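Local atomic coordinates of protein DJ-1 homolog D (PDB entry 4OGG), a protein that belongs to the DJ-1/PfpI family and carries two copies of its glutaminase-like fold, a mixed sheet flanked by helices, in one chain. Residues Y209-P214 / V277-R282. Numbering follows the deposited sequence.
Sequences YEVKVP and VIPGGR
In the second DJ-1/PfpI domain, the glycine-containing turn that leaves strand 275-278 meets the first turn of helix 208-221 beside the modified cysteine at position 311, a placement consistent with the glutamate that sits next to the reactive cysteine in DJ-1 relatives. E210 and P279 are the closest pair along the two backbones, with CA atoms 5.1 Å apart. The glutamate sets off toward the turn with CG anti to its own carbonyl carbon (chi1 -57°) and runs extended from there, which carries the carboxylate alongside the backbone of G280. Its OE2 comes to 3.0 Å from G280 N and 3.6 Å from G281 N. The other oxygen, OE1, lies close to OZ3 of the modified residue at 311, whose OD2 accepts a hydrogen bond from G281 N. G281 has backbone angles (phi 102°, psi -156°) that crowd any CB against the carbonyl O of G280 and so call for glycine. Earlier in the loop, the P279 ring packs on the helix backbone, CB 3.6 Å from E210 O and CG 3.9 Å from V211 CA. That carbonyl oxygen is buried here and has no hydrogen-bonding partner in the model. V211 adds an apolar contact through its CB, 4.1 Å from P279 CG. V277 and P279 also rest on F200 of strand 197-201, while the main chain of I278 bonds to A308 and I310 on the other side of its strand. H369, at the start of helix 369-380, packs against E210, and helix 15-27 of the first domain borders the helix at Y209, K212 and V213.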
loop_
_atom_site.group_PDB
_atom_site.type_symbol
_atom_site.label_atom_id
_atom_site.label_comp_id
_atom_site.label_asym_id
_atom_site.label_seq_id
_atom_site.Cartn_x
_atom_site.Cartn_y
_atom_site.Cartn_z
ATOM N N TYR C 209 11.471 -2.336 -14.165
ATOM C CA TYR C 209 12.810 -2.114 -14.711
ATOM C C TYR C 209 12.975 -2.714 -16.101
ATOM O O TYR C 209 13.583 -2.113 -16.984
ATOM C CB TYR C 209 13.887 -2.779 -13.853
ATOM C CG TYR C 209 14.268 -2.139 -12.546
ATOM C CD1 TYR C 209 14.147 -0.766 -12.328
ATOM C CD2 TYR C 209 14.874 -2.911 -11.558
ATOM C CE1 TYR C 209 14.633 -0.185 -11.146
ATOM C CE2 TYR C 209 15.358 -2.349 -10.400
ATOM C CZ TYR C 209 15.241 -0.992 -10.192
ATOM O OH TYR C 209 15.752 -0.470 -9.030
ATOM N N GLU C 210 12.448 -3.921 -16.274
ATOM C CA GLU C 210 12.602 -4.660 -17.521
ATOM C C GLU C 210 12.035 -4.027 -18.773
ATOM O O GLU C 210 12.434 -4.386 -19.884
ATOM C CB GLU C 210 12.086 -6.080 -17.314
ATOM C CG GLU C 210 12.836 -6.731 -16.163
ATOM C CD GLU C 210 12.304 -8.084 -15.772
ATOM O OE1 GLU C 210 12.704 -8.567 -14.693
ATOM O OE2 GLU C 210 11.499 -8.659 -16.534
ATOM N N VAL C 211 11.109 -3.092 -18.615
ATOM C CA VAL C 211 10.594 -2.401 -19.784
ATOM C C VAL C 211 11.357 -1.081 -19.930
ATOM O O VAL C 211 11.904 -0.788 -20.990
ATOM C CB VAL C 211 9.071 -2.100 -19.682
ATOM C CG1 VAL C 211 8.756 -1.326 -18.410
ATOM C CG2 VAL C 211 8.620 -1.305 -20.913
ATOM N N LYS C 212 11.438 -0.314 -18.847
ATOM C CA LYS C 212 12.084 0.991 -18.891
ATOM C C LYS C 212 13.577 1.006 -19.181
ATOM O O LYS C 212 14.038 1.800 -20.001
ATOM C CB LYS C 212 11.833 1.753 -17.585
ATOM C CG LYS C 212 11.947 3.274 -17.733
ATOM C CD LYS C 212 10.734 3.846 -18.471
ATOM C CE LYS C 212 10.703 5.370 -18.416
ATOM N NZ LYS C 212 9.474 5.939 -19.051
ATOM N N VAL C 213 14.337 0.147 -18.515
ATOM C CA VAL C 213 15.780 0.141 -18.723
ATOM C C VAL C 213 16.199 -0.191 -20.153
ATOM O O VAL C 213 16.924 0.583 -20.781
ATOM C CB VAL C 213 16.489 -0.798 -17.722
ATOM C CG1 VAL C 213 17.993 -0.797 -17.976
ATOM C CG2 VAL C 213 16.212 -0.324 -16.297
ATOM N N PRO C 214 15.759 -1.340 -20.694
ATOM C CA PRO C 214 16.173 -1.635 -22.071
ATOM C C PRO C 214 15.618 -0.601 -23.051
ATOM O O PRO C 214 16.303 -0.179 -23.985
ATOM C CB PRO C 214 15.596 -3.031 -22.319
ATOM C CG PRO C 214 15.562 -3.638 -20.932
ATOM C CD PRO C 214 15.043 -2.487 -20.105
ATOM N N VAL C 277 12.143 -6.838 -28.628
ATOM C CA VAL C 277 12.518 -6.963 -27.226
ATOM C C VAL C 277 11.276 -7.326 -26.419
ATOM O O VAL C 277 10.200 -6.752 -26.622
ATOM C CB VAL C 277 13.115 -5.653 -26.674
ATOM C CG1 VAL C 277 13.494 -5.841 -25.212
ATOM C CG2 VAL C 277 14.345 -5.251 -27.490
ATOM N N ILE C 278 11.423 -8.283 -25.509
ATOM C CA ILE C 278 10.299 -8.720 -24.693
ATOM C C ILE C 278 10.564 -8.588 -23.200
ATOM O O ILE C 278 11.308 -9.384 -22.618
ATOM C CB ILE C 278 9.936 -10.193 -24.976
ATOM C CG1 ILE C 278 9.683 -10.394 -26.470
ATOM C CG2 ILE C 278 8.693 -10.580 -24.174
ATOM C CD1 ILE C 278 9.342 -11.826 -26.847
ATOM N N PRO C 279 9.968 -7.570 -22.563
ATOM C CA PRO C 279 10.152 -7.362 -21.125
ATOM C C PRO C 279 9.549 -8.531 -20.346
ATOM O O PRO C 279 8.668 -9.235 -20.849
ATOM C CB PRO C 279 9.392 -6.065 -20.863
ATOM C CG PRO C 279 9.532 -5.324 -22.165
ATOM C CD PRO C 279 9.278 -6.421 -23.173
ATOM N N GLY C 280 10.030 -8.732 -19.126
ATOM C CA GLY C 280 9.510 -9.797 -18.289
ATOM C C GLY C 280 8.361 -9.277 -17.445
ATOM O O GLY C 280 7.724 -8.286 -17.799
ATOM N N GLY C 281 8.107 -9.930 -16.316
ATOM C CA GLY C 281 7.011 -9.518 -15.457
ATOM C C GLY C 281 5.836 -10.452 -15.666
ATOM O O GLY C 281 6.023 -11.587 -16.100
ATOM N N ARG C 282 4.625 -9.980 -15.379
ATOM C CA ARG C 282 3.437 -10.813 -15.537
ATOM C C ARG C 282 2.703 -10.625 -16.862
ATOM O O ARG C 282 1.695 -11.286 -17.113
ATOM C CB ARG C 282 2.470 -10.578 -14.371
ATOM C CG ARG C 282 3.038 -11.008 -13.032
ATOM C CD ARG C 282 1.956 -11.251 -11.982
ATOM N NE ARG C 282 1.368 -10.030 -11.431
ATOM C CZ ARG C 282 0.241 -9.469 -11.856
ATOM N NH1 ARG C 282 -0.443 -10.008 -12.856
ATOM N NH2 ARG C 282 -0.225 -8.381 -11.256
#